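Local coordinates for protein beta-Lactamase/D-Alanine Carboxypeptidase (Pseudomonas syringae pv. tomato, PDB 5EVI) that probably hydrolyses beta-lactam antibiotics to substituted beta-amino acids, acting as a class-C (AmpC-type) beta-lactamase, at residues D[75-80]-D[176-181]; D[172-177]-D[222-227]; D[268-271]-D[276-279]; D[282-287]-D[355-360]. All coordinates share one frame; numbering follows the deposited sequence. Where two conformers were deposited one is given.

Interaction 1: residues D[75-80]-D[176-181]; sequences ATLATW and EAMQQR
L77 and W80, one turn apart on helix 70-83, reach across to A177, M178 and R181 in a helix-helix crossing of the beta-lactamase fold. The two short axes run almost perpendicular, at 86°, and stay 11.0 Å apart at closest approach. With the helices that far apart, the side chains of L77 and W80 span the gap and meet both side chains and backbone carbonyls of the other helix; no hydrogen bond passes between the two segments.

L77 makes the buried half of the contact. With CG anti to the backbone N (chi1 -164°), both of its methyls reach A177. L77 CD1 sits 3.5 Å from A177 O and also meets A177 CB, while L77 CD2 is 4.0 Å from that same A177 CB. M178, a selenomethionine, comes in from the flank: its chain bends at chi2 and again at chi3, which brings M178 SE alongside L77 CD1 at 4.0 Å. L77 also packs on A166 of helix 156-169 and on L182.

W80 makes the outer half. It lies across R181 at about a right angle, with the indole and guanidinium planes 81° apart. The six-membered end of the indole leads. The arginine gives only its root and its carbonyl here, because its chain bends at chi2 and carries the charged end off from the contact. Residues 177-181 form a wider, pi-type turn at this point. R181 O stands obliquely to the ring, 3.6 Å from W80 CH2, and R181 CB lies in the indole plane, 3.8 Å beyond the W80 CZ3 edge.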
loop_
_atom_site.group_PDB
_atom_site.type_symbol
_atom_site.label_atom_id
_atom_site.label_comp_id
_atom_site.label_asym_id
_atom_site.label_seq_id
_atom_site.Cartn_x
_atom_site.Cartn_y
_atom_site.Cartn_z
ATOM N N ALA D 75 1.478 2.018 -7.579
ATOM C CA ALA D 75 1.929 0.904 -8.399
ATOM C C ALA D 75 0.869 0.484 -9.417
ATOM O O ALA D 75 1.180 0.246 -10.571
ATOM C CB ALA D 75 2.351 -0.267 -7.519
ATOM N N THR D 76 -0.389 0.436 -9.000
ATOM C CA THR D 76 -1.481 0.180 -9.930
ATOM C C THR D 76 -1.550 1.274 -11.006
ATOM O O THR D 76 -1.712 0.964 -12.190
ATOM C CB THR D 76 -2.809 -0.000 -9.198
ATOM O OG1 THR D 76 -2.609 -0.884 -8.075
ATOM C CG2 THR D 76 -3.856 -0.567 -10.159
ATOM N N LEU D 77 -1.330 2.533 -10.622
ATOM C CA LEU D 77 -1.310 3.641 -11.609
ATOM C C LEU D 77 -0.237 3.383 -12.665
ATOM O O LEU D 77 -0.508 3.461 -13.863
ATOM C CB LEU D 77 -1.051 4.986 -10.926
ATOM C CG LEU D 77 -1.371 6.249 -11.732
ATOM C CD1 LEU D 77 -2.871 6.522 -11.696
ATOM C CD2 LEU D 77 -0.594 7.445 -11.193
ATOM N N ALA D 78 0.973 3.048 -12.223
ATOM C CA ALA D 78 2.073 2.744 -13.160
ATOM C C ALA D 78 1.790 1.520 -14.061
ATOM O O ALA D 78 2.051 1.561 -15.277
ATOM C CB ALA D 78 3.366 2.554 -12.398
ATOM N N THR D 79 1.239 0.445 -13.490
ATOM C CA THR D 79 0.913 -0.739 -14.306
ATOM C C THR D 79 -0.322 -0.527 -15.193
ATOM O O THR D 79 -0.495 -1.236 -16.182
ATOM C CB THR D 79 0.698 -2.018 -13.468
ATOM O OG1 THR D 79 -0.440 -1.856 -12.620
ATOM C CG2 THR D 79 1.952 -2.357 -12.651
ATOM N N TRP D 80 -1.180 0.429 -14.834
ATOM C CA TRP D 80 -2.303 0.813 -15.694
ATOM C C TRP D 80 -1.764 1.605 -16.895
ATOM O O TRP D 80 -2.221 1.407 -18.015
ATOM C CB TRP D 80 -3.337 1.616 -14.906
ATOM C CG TRP D 80 -4.699 1.780 -15.547
ATOM C CD1 TRP D 80 -5.363 0.879 -16.326
ATOM C CD2 TRP D 80 -5.571 2.904 -15.402
ATOM N NE1 TRP D 80 -6.593 1.382 -16.692
ATOM C CE2 TRP D 80 -6.747 2.623 -16.133
ATOM C CE3 TRP D 80 -5.472 4.126 -14.724
ATOM C CZ2 TRP D 80 -7.809 3.529 -16.218
ATOM C CZ3 TRP D 80 -6.521 5.019 -14.801
ATOM C CH2 TRP D 80 -7.677 4.722 -15.540
ATOM N N GLU D 176 -4.830 14.322 -10.338
ATOM C CA GLU D 176 -5.860 14.045 -11.364
ATOM C C GLU D 176 -5.785 12.604 -11.890
ATOM O O GLU D 176 -6.815 11.987 -12.140
ATOM C CB GLU D 176 -5.777 15.044 -12.538
ATOM C CG GLU D 176 -6.707 14.713 -13.709
ATOM C CD GLU D 176 -6.869 15.845 -14.711
ATOM O OE1 GLU D 176 -7.473 16.882 -14.348
ATOM O OE2 GLU D 176 -6.426 15.684 -15.869
ATOM N N ALA D 177 -4.575 12.081 -12.054
ATOM C CA ALA D 177 -4.382 10.675 -12.446
ATOM C C ALA D 177 -5.022 9.710 -11.434
ATOM O O ALA D 177 -5.622 8.718 -11.829
ATOM C CB ALA D 177 -2.904 10.354 -12.631
HETATM N N MSE D 178 -4.934 10.034 -10.142
HETATM C CA MSE D 178 -5.517 9.177 -9.098
HETATM C C MSE D 178 -6.974 9.464 -8.926
HETATM O O MSE D 178 -7.805 8.579 -9.119
HETATM C CB MSE D 178 -4.794 9.357 -7.764
HETATM C CG MSE D 178 -3.327 9.004 -7.889
HETATM SE SE MSE D 178 -3.019 7.058 -7.737
HETATM C CE MSE D 178 -2.479 6.952 -5.847
ATOM N N GLN D 179 -7.295 10.715 -8.589
ATOM C CA GLN D 179 -8.644 11.103 -8.159
ATOM C C GLN D 179 -9.690 11.066 -9.270
ATOM O O GLN D 179 -10.838 10.740 -9.003
ATOM C CB GLN D 179 -8.632 12.518 -7.559
ATOM C CG GLN D 179 -7.896 12.653 -6.233
ATOM C CD GLN D 179 -8.831 12.721 -5.033
ATOM O OE1 GLN D 179 -8.462 13.251 -3.987
ATOM N NE2 GLN D 179 -10.035 12.170 -5.173
ATOM N N GLN D 180 -9.298 11.428 -10.493
ATOM C CA GLN D 180 -10.220 11.525 -11.626
ATOM C C GLN D 180 -10.175 10.342 -12.591
ATOM O O GLN D 180 -11.099 10.187 -13.393
ATOM C CB GLN D 180 -9.942 12.808 -12.422
ATOM C CG GLN D 180 -10.063 14.089 -11.615
ATOM C CD GLN D 180 -11.392 14.178 -10.899
ATOM O OE1 GLN D 180 -11.438 14.334 -9.682
ATOM N NE2 GLN D 180 -12.487 14.029 -11.655
ATOM N N ARG D 181 -9.112 9.535 -12.532
ATOM C CA ARG D 181 -8.930 8.428 -13.472
ATOM C C ARG D 181 -8.909 7.053 -12.797
ATOM O O ARG D 181 -9.767 6.245 -13.089
ATOM C CB ARG D 181 -7.668 8.646 -14.311
ATOM C CG ARG D 181 -7.837 9.634 -15.451
ATOM C CD ARG D 181 -8.631 9.035 -16.609
ATOM N NE ARG D 181 -8.354 9.740 -17.857
ATOM C CZ ARG D 181 -8.820 10.950 -18.188
ATOM N NH1 ARG D 181 -8.474 11.468 -19.366
ATOM N NH2 ARG D 181 -9.612 11.655 -17.367
#

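Interaction 2: residues D[172-177]-D[222-227]; sequences MPFQEA and AAEAYG
F174 presents one flat face to E224, whose CG stands almost exactly over the middle of the ring: a CH-pi contact of 3.7 Å from E224 CG to the F174 ring centroid, 4° off the normal. This is the tight part. The glutamate chain bends at chi2 (76°), folding the carboxylate back along the phenyl so that the two side chains run past each other in opposite directions. E224 OE2 ends 3.7 Å from F174 CB, and the carboxylate is tilted 33° from the ring plane. A223 completes the fit, with A223 O 3.4 Å from F174 CE2 and A223 CB 4.0 Å from F174 CD2.

The solvent side belongs to the short helix: F174 is buried, whereas A223 and E224 both remain partly exposed. P173, at the N-cap position of helix 174-186, is exposed and marks the border with solvent. No hydrogen bond joins the segments.

F174 also packs on T74 and L77 of helix 70-83 and on A167 of helix 156-169. T74 OG1 in turn hydrogen-bonds E224 O, and K71 NZ reaches A225 O weakly, so the short helix 222-226 rests beside the start of helix 70-83.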
loop_
_atom_site.group_PDB
_atom_site.type_symbol
_atom_site.label_atom_id
_atom_site.label_comp_id
_atom_site.label_asym_id
_atom_site.label_seq_id
_atom_site.Cartn_x
_atom_site.Cartn_y
_atom_site.Cartn_z
HETATM N N MSE D 172 -0.803 14.448 -17.232
HETATM C CA MSE D 172 -1.656 15.119 -16.244
HETATM C C MSE D 172 -0.998 15.067 -14.884
HETATM O O MSE D 172 -0.124 14.226 -14.663
HETATM C CB MSE D 172 -3.033 14.454 -16.172
HETATM C CG MSE D 172 -2.969 12.939 -15.978
HETATM SE SE MSE D 172 -4.791 12.201 -16.069
HETATM C CE MSE D 172 -4.956 12.137 -18.037
ATOM N N PRO D 173 -1.402 15.957 -13.950
ATOM C CA PRO D 173 -0.861 15.858 -12.585
ATOM C C PRO D 173 -1.243 14.551 -11.879
ATOM O O PRO D 173 -2.282 13.958 -12.192
ATOM C CB PRO D 173 -1.491 17.060 -11.865
ATOM C CG PRO D 173 -1.855 18.015 -12.943
ATOM C CD PRO D 173 -2.235 17.164 -14.117
ATOM N N PHE D 174 -0.403 14.121 -10.939
ATOM C CA PHE D 174 -0.626 12.889 -10.169
ATOM C C PHE D 174 -1.981 12.849 -9.460
ATOM O O PHE D 174 -2.634 11.802 -9.444
ATOM C CB PHE D 174 0.499 12.675 -9.144
ATOM C CG PHE D 174 0.377 11.389 -8.367
ATOM C CD1 PHE D 174 0.771 10.182 -8.931
ATOM C CD2 PHE D 174 -0.127 11.383 -7.071
ATOM C CE1 PHE D 174 0.664 8.994 -8.220
ATOM C CE2 PHE D 174 -0.232 10.203 -6.355
ATOM C CZ PHE D 174 0.161 9.005 -6.931
ATOM N N GLN D 175 -2.376 13.981 -8.874
ATOM C CA GLN D 175 -3.677 14.129 -8.205
ATOM C C GLN D 175 -4.827 13.751 -9.133
ATOM O O GLN D 175 -5.689 12.960 -8.750
ATOM C CB GLN D 175 -3.849 15.568 -7.662
ATOM C CG GLN D 175 -5.268 15.980 -7.250
ATOM C CD GLN D 175 -6.099 16.572 -8.385
ATOM O OE1 GLN D 175 -7.213 16.118 -8.659
ATOM N NE2 GLN D 175 -5.561 17.585 -9.050
ATOM N N GLU D 176 -4.830 14.322 -10.338
ATOM C CA GLU D 176 -5.860 14.045 -11.364
ATOM C C GLU D 176 -5.785 12.604 -11.890
ATOM O O GLU D 176 -6.815 11.987 -12.140
ATOM C CB GLU D 176 -5.777 15.044 -12.538
ATOM C CG GLU D 176 -6.707 14.713 -13.709
ATOM C CD GLU D 176 -6.869 15.845 -14.711
ATOM O OE1 GLU D 176 -7.473 16.882 -14.348
ATOM O OE2 GLU D 176 -6.426 15.684 -15.869
ATOM N N ALA D 177 -4.575 12.081 -12.054
ATOM C CA ALA D 177 -4.382 10.675 -12.446
ATOM C C ALA D 177 -5.022 9.710 -11.434
ATOM O O ALA D 177 -5.622 8.718 -11.829
ATOM C CB ALA D 177 -2.904 10.354 -12.631
ATOM N N ALA D 222 4.545 13.249 -0.980
ATOM C CA ALA D 222 3.584 12.840 0.044
ATOM C C ALA D 222 2.394 12.120 -0.577
ATOM O O ALA D 222 1.966 11.065 -0.093
ATOM C CB ALA D 222 3.104 14.052 0.827
ATOM N N ALA D 223 1.865 12.709 -1.647
ATOM C CA ALA D 223 0.729 12.144 -2.373
ATOM C C ALA D 223 1.087 10.789 -2.998
ATOM O O ALA D 223 0.280 9.861 -2.981
ATOM C CB ALA D 223 0.223 13.115 -3.435
ATOM N N GLU D 224 2.322 10.666 -3.477
ATOM C CA GLU D 224 2.777 9.495 -4.230
ATOM C C GLU D 224 3.193 8.315 -3.321
ATOM O O GLU D 224 3.065 7.160 -3.722
ATOM C CB GLU D 224 3.947 9.885 -5.163
ATOM C CG GLU D 224 3.629 10.912 -6.264
ATOM C CD GLU D 224 3.505 12.368 -5.800
ATOM O OE1 GLU D 224 3.712 12.653 -4.612
ATOM O OE2 GLU D 224 3.177 13.252 -6.629
ATOM N N ALA D 225 3.682 8.610 -2.103
ATOM C CA ALA D 225 4.214 7.588 -1.187
ATOM C C ALA D 225 3.271 7.173 -0.052
ATOM O O ALA D 225 3.302 6.020 0.369
ATOM C CB ALA D 225 5.546 8.049 -0.607
ATOM N N TYR D 226 2.473 8.111 0.473
ATOM C CA TYR D 226 1.609 7.827 1.628
ATOM C C TYR D 226 0.392 8.754 1.689
ATOM O O TYR D 226 -0.017 9.187 2.770
ATOM C CB TYR D 226 2.440 7.910 2.929
ATOM C CG TYR D 226 3.221 9.217 3.093
ATOM C CD1 TYR D 226 2.674 10.298 3.783
ATOM C CD2 TYR D 226 4.509 9.367 2.557
ATOM C CE1 TYR D 226 3.365 11.487 3.936
ATOM C CE2 TYR D 226 5.222 10.566 2.708
ATOM C CZ TYR D 226 4.631 11.628 3.398
ATOM O OH TYR D 226 5.287 12.837 3.583
ATOM N N GLY D 227 -0.202 9.025 0.531
ATOM C CA GLY D 227 -1.140 10.129 0.371
ATOM C C GLY D 227 -2.604 9.788 0.151
ATOM O O GLY D 227 -3.385 10.667 -0.229
#

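Interaction 3: residues D[268-271]-D[276-279]; sequences GMTQ and EQYP
The Y278 ring lies against the start of the partner strand: M269 CB is 3.7 Å from Y278 CE1, and G268 O is 3.5 Å from Y278 CD1, both oblique to the ring. Two other flat groups, the Q271 amide and the E276 carboxylate, meet almost perpendicularly, their planes 84° apart. The Q271 amide sits near E276 CG, and Q271 OE1 comes within 3.9 Å of E276 OE2.

The frame is a beta hairpin of strands 269-271 and 276-278, markedly twisted, with a 142° angle between their directions. T270 and Q277 form its hydrogen-bonded pair, through T270 N to Q277 O at 2.8 Å and Q277 N to T270 O at 2.9 Å, both nearly straight. Q271 and E276 form the adjoining non-hydrogen-bonded pair. On the T270 face, the two side chains run side by side: Q277 takes the crowded position between its backbone N and carbonyl carbon (chi1 74°), which sets Q277 CG 3.6 Å from T270 CB. A water bridges their ends, donating to Q277 OE1 and pairing with T270 OG1.

Y278 and E276 also pack on N317 of strand 315-321. The E276 side chain touches residues of the probable SxxK-type active site, consistent with this hairpin bordering it. R152 NH2 serves both Q271 and E276, as a hydrogen bond to Q271 OE1 and a salt bridge to E276 OE2, and its positive charge probably eases the nearness of the two acceptors.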
loop_
_atom_site.group_PDB
_atom_site.type_symbol
_atom_site.label_atom_id
_atom_site.label_comp_id
_atom_site.label_asym_id
_atom_site.label_seq_id
_atom_site.Cartn_x
_atom_site.Cartn_y
_atom_site.Cartn_z
ATOM N N GLY D 268 12.258 -14.459 3.529
ATOM C CA GLY D 268 11.063 -15.274 3.285
ATOM C C GLY D 268 9.936 -14.590 2.495
ATOM O O GLY D 268 8.907 -15.211 2.228
HETATM N N MSE D 269 10.126 -13.320 2.141
HETATM C CA MSE D 269 9.118 -12.502 1.464
HETATM C C MSE D 269 9.442 -12.403 -0.001
HETATM O O MSE D 269 10.602 -12.279 -0.374
HETATM C CB MSE D 269 9.153 -11.133 2.152
HETATM C CG MSE D 269 8.541 -9.991 1.362
HETATM SE SE MSE D 269 8.749 -8.485 2.592
HETATM C CE MSE D 269 10.329 -7.750 1.690
ATOM N N THR D 270 8.414 -12.469 -0.848
ATOM C CA THR D 270 8.540 -12.159 -2.269
ATOM C C THR D 270 8.120 -10.696 -2.405
ATOM O O THR D 270 7.065 -10.326 -1.898
ATOM C CB THR D 270 7.647 -13.094 -3.126
ATOM O OG1 THR D 270 8.188 -14.420 -3.106
ATOM C CG2 THR D 270 7.560 -12.623 -4.582
ATOM N N GLN D 271 8.965 -9.879 -3.051
ATOM C CA GLN D 271 8.661 -8.462 -3.328
ATOM C C GLN D 271 7.933 -8.314 -4.663
ATOM O O GLN D 271 8.479 -8.695 -5.719
ATOM C CB GLN D 271 9.953 -7.619 -3.367
ATOM C CG GLN D 271 9.734 -6.123 -3.617
ATOM C CD GLN D 271 9.010 -5.449 -2.463
ATOM O OE1 GLN D 271 9.461 -5.527 -1.325
ATOM N NE2 GLN D 271 7.876 -4.816 -2.740
ATOM N N GLU D 276 3.733 -6.996 -1.142
ATOM C CA GLU D 276 4.627 -8.017 -0.618
ATOM C C GLU D 276 3.816 -9.280 -0.416
ATOM O O GLU D 276 2.642 -9.196 -0.015
ATOM C CB GLU D 276 5.223 -7.536 0.714
ATOM C CG GLU D 276 5.937 -6.199 0.546
ATOM C CD GLU D 276 6.651 -5.684 1.780
ATOM O OE1 GLU D 276 6.660 -6.354 2.846
ATOM O OE2 GLU D 276 7.202 -4.566 1.677
ATOM N N GLN D 277 4.411 -10.448 -0.698
ATOM C CA GLN D 277 3.663 -11.717 -0.580
ATOM C C GLN D 277 4.486 -12.869 -0.049
ATOM O O GLN D 277 5.719 -12.832 -0.041
ATOM C CB GLN D 277 3.035 -12.122 -1.928
ATOM C CG GLN D 277 4.028 -12.653 -2.955
ATOM C CD GLN D 277 3.436 -12.959 -4.326
ATOM O OE1 GLN D 277 3.743 -14.011 -4.940
ATOM N NE2 GLN D 277 2.654 -12.046 -4.843
ATOM N N TYR D 278 3.775 -13.915 0.358
ATOM C CA TYR D 278 4.373 -15.091 0.981
ATOM C C TYR D 278 3.727 -16.333 0.370
ATOM O O TYR D 278 2.497 -16.431 0.324
ATOM C CB TYR D 278 4.172 -15.067 2.501
ATOM C CG TYR D 278 4.710 -13.807 3.142
ATOM C CD1 TYR D 278 6.000 -13.761 3.646
ATOM C CD2 TYR D 278 3.934 -12.636 3.215
ATOM C CE1 TYR D 278 6.515 -12.608 4.215
ATOM C CE2 TYR D 278 4.445 -11.470 3.767
ATOM C CZ TYR D 278 5.737 -11.457 4.271
ATOM O OH TYR D 278 6.275 -10.311 4.823
ATOM N N PRO D 279 4.551 -17.278 -0.106
ATOM C CA PRO D 279 3.993 -18.461 -0.724
ATOM C C PRO D 279 3.425 -19.452 0.289
ATOM O O PRO D 279 3.925 -19.577 1.402
ATOM C CB PRO D 279 5.188 -19.069 -1.465
ATOM C CG PRO D 279 6.362 -18.667 -0.643
ATOM C CD PRO D 279 6.029 -17.275 -0.171
HETATM O O HOH W 1 5.428 -16.171 -3.549
#

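Interaction 4: residues D[282-287]-D[355-360]; sequences IHLDVL and LAYRIL
L284, in the first turn of helix 284-290, faces Y357 of helix 349-363 with the two CA atoms 7.3 Å apart, and H283 holds the N-cap position just before it. Y357 is the centre of the contact. Its CG is anti to the backbone N (chi1 -169°), which swings the phenol out from its own helix and into the angle between I282, L284 and L287.

L284 takes one face: its CB stands over the middle of the ring, a CH-pi contact 4.3 Å from the centroid of the Y357 ring and 8° off the normal. From there L284 CD1 reaches back to the root of the tyrosine, 3.7 Å from Y357 CB. The other two work at the rim, near the ring plane, where L287 CD1 meets Y357 CD1 at 3.8 Å and I282 CG2 meets Y357 CE1 at 4.2 Å. W315 of strand 315-321 touches I282, L287 and L360, linking both helices to the large sheet.

The polar end is handled separately. Y357 OH lies 3.7 Å from I282 O without bonding to it; a water instead accepts from L284 N at 2.8 Å and pairs with Y357 OH at 3.2 Å. The contact is thus apolar around the ring, while one water links the first-turn amide of L284 and the phenol oxygen, so the polar end is met by solvent rather than directly by the other segment.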
loop_
_atom_site.group_PDB
_atom_site.type_symbol
_atom_site.label_atom_id
_atom_site.label_comp_id
_atom_site.label_asym_id
_atom_site.label_seq_id
_atom_site.Cartn_x
_atom_site.Cartn_y
_atom_site.Cartn_z
ATOM N N ILE D 282 1.363 -20.950 4.513
ATOM C CA ILE D 282 1.543 -19.667 5.193
ATOM C C ILE D 282 1.790 -19.901 6.685
ATOM O O ILE D 282 0.952 -20.505 7.360
ATOM C CB ILE D 282 0.291 -18.772 5.004
ATOM C CG1 ILE D 282 0.007 -18.557 3.512
ATOM C CG2 ILE D 282 0.467 -17.418 5.701
ATOM C CD1 ILE D 282 -1.429 -18.219 3.227
ATOM N N HIS D 283 2.939 -19.436 7.182
ATOM C CA HIS D 283 3.310 -19.536 8.595
ATOM C C HIS D 283 3.323 -18.149 9.236
ATOM O O HIS D 283 3.981 -17.227 8.731
ATOM C CB HIS D 283 4.686 -20.195 8.725
ATOM C CG HIS D 283 4.668 -21.677 8.499
ATOM N ND1 HIS D 283 5.213 -22.274 7.382
ATOM C CD2 HIS D 283 4.158 -22.681 9.250
ATOM C CE1 HIS D 283 5.036 -23.582 7.454
ATOM N NE2 HIS D 283 4.407 -23.856 8.582
ATOM N N LEU D 284 2.587 -17.997 10.335
ATOM C CA LEU D 284 2.509 -16.706 11.043
ATOM C C LEU D 284 3.872 -16.129 11.451
ATOM O O LEU D 284 4.072 -14.920 11.338
ATOM C CB LEU D 284 1.595 -16.813 12.266
ATOM C CG LEU D 284 1.355 -15.531 13.087
ATOM C CD1 LEU D 284 0.646 -14.463 12.273
ATOM C CD2 LEU D 284 0.596 -15.825 14.379
ATOM N N ASP D 285 4.806 -16.968 11.917
ATOM C CA ASP D 285 6.153 -16.449 12.304
ATOM C C ASP D 285 6.799 -15.745 11.134
ATOM O O ASP D 285 7.417 -14.703 11.318
ATOM C CB ASP D 285 7.182 -17.494 12.781
ATOM C CG ASP D 285 6.602 -18.833 12.997
ATOM O OD1 ASP D 285 6.383 -19.173 14.173
ATOM O OD2 ASP D 285 6.352 -19.529 11.984
ATOM N N VAL D 286 6.658 -16.343 9.943
ATOM C CA VAL D 286 7.256 -15.815 8.718
ATOM C C VAL D 286 6.605 -14.476 8.340
ATOM O O VAL D 286 7.302 -13.558 7.936
ATOM C CB VAL D 286 7.131 -16.809 7.524
ATOM C CG1 VAL D 286 7.710 -16.201 6.258
ATOM C CG2 VAL D 286 7.806 -18.151 7.829
ATOM N N LEU D 287 5.273 -14.377 8.463
ATOM C CA LEU D 287 4.562 -13.122 8.165
ATOM C C LEU D 287 5.025 -12.030 9.127
ATOM O O LEU D 287 5.240 -10.877 8.733
ATOM C CB LEU D 287 3.045 -13.287 8.301
ATOM C CG LEU D 287 2.300 -14.296 7.437
ATOM C CD1 LEU D 287 0.811 -14.156 7.708
ATOM C CD2 LEU D 287 2.593 -14.104 5.954
ATOM N N LEU D 355 -3.648 -10.212 14.482
ATOM C CA LEU D 355 -5.085 -9.961 14.418
ATOM C C LEU D 355 -5.718 -10.455 13.113
ATOM O O LEU D 355 -6.694 -11.205 13.151
ATOM C CB LEU D 355 -5.394 -8.465 14.636
ATOM C CG LEU D 355 -6.877 -8.106 14.499
ATOM C CD1 LEU D 355 -7.689 -8.924 15.500
ATOM C CD2 LEU D 355 -7.122 -6.614 14.669
ATOM N N ALA D 356 -5.200 -10.006 11.970
ATOM C CA ALA D 356 -5.767 -10.390 10.677
ATOM C C ALA D 356 -5.611 -11.904 10.451
ATOM O O ALA D 356 -6.557 -12.548 10.021
ATOM C CB ALA D 356 -5.156 -9.574 9.541
ATOM N N TYR D 357 -4.454 -12.475 10.808
ATOM C CA TYR D 357 -4.269 -13.938 10.713
ATOM C C TYR D 357 -5.349 -14.701 11.525
ATOM O O TYR D 357 -5.964 -15.647 11.011
ATOM C CB TYR D 357 -2.870 -14.373 11.142
ATOM C CG TYR D 357 -2.555 -15.827 10.813
ATOM C CD1 TYR D 357 -1.808 -16.155 9.681
ATOM C CD2 TYR D 357 -3.013 -16.877 11.626
ATOM C CE1 TYR D 357 -1.512 -17.467 9.376
ATOM C CE2 TYR D 357 -2.726 -18.199 11.317
ATOM C CZ TYR D 357 -1.978 -18.487 10.197
ATOM O OH TYR D 357 -1.696 -19.800 9.900
ATOM N N ARG D 358 -5.617 -14.260 12.752
ATOM C CA ARG D 358 -6.588 -14.957 13.614
ATOM C C ARG D 358 -8.009 -14.816 13.079
ATOM O O ARG D 358 -8.763 -15.809 12.986
ATOM C CB ARG D 358 -6.509 -14.459 15.066
ATOM C CG ARG D 358 -5.350 -15.059 15.847
ATOM C CD ARG D 358 -4.626 -14.060 16.733
ATOM N NE ARG D 358 -5.275 -13.816 18.016
ATOM C CZ ARG D 358 -4.794 -14.144 19.228
ATOM N NH1 ARG D 358 -5.516 -13.834 20.301
ATOM N NH2 ARG D 358 -3.628 -14.784 19.399
ATOM N N ILE D 359 -8.377 -13.588 12.735
ATOM C CA ILE D 359 -9.697 -13.317 12.154
ATOM C C ILE D 359 -9.950 -14.129 10.877
ATOM O O ILE D 359 -11.032 -14.725 10.731
ATOM C CB ILE D 359 -9.911 -11.813 11.876
ATOM C CG1 ILE D 359 -10.037 -11.041 13.196
ATOM C CG2 ILE D 359 -11.129 -11.609 10.993
ATOM C CD1 ILE D 359 -10.056 -9.528 13.027
ATOM N N LEU D 360 -8.978 -14.145 9.969
ATOM C CA LEU D 360 -9.125 -14.891 8.708
ATOM C C LEU D 360 -9.112 -16.399 8.955
ATOM O O LEU D 360 -9.833 -17.140 8.280
ATOM C CB LEU D 360 -8.090 -14.453 7.642
ATOM C CG LEU D 360 -8.334 -13.104 6.917
ATOM C CD1 LEU D 360 -7.472 -13.007 5.659
ATOM C CD2 LEU D 360 -9.800 -12.903 6.554
HETATM O O HOH W 2 1.030 -20.011 11.502
#

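In the fold
Interactions 1 and 2 form one cluster on helix 174-186: their centres are 8 Å apart, they share E176 and A177, and L77 CD2 touches F174 CE1 at 3.6 Å. Interactions 3 and 4 follow each other along the chain, strand 276-278 leading into helix 284-290; Y278 CD2 meets L287 CD2 at 3.4 Å. The two clusters do not touch, interactions 1 and 3 lying about 24 Å apart between centres. E276 of interaction 3 touches, and E224 of interaction 2 lies near, the probable active-site group S68, K71, Y154 and K318. The E276 side chain is also about 6 Å from a sulfate, probably from the crystallisation liquor.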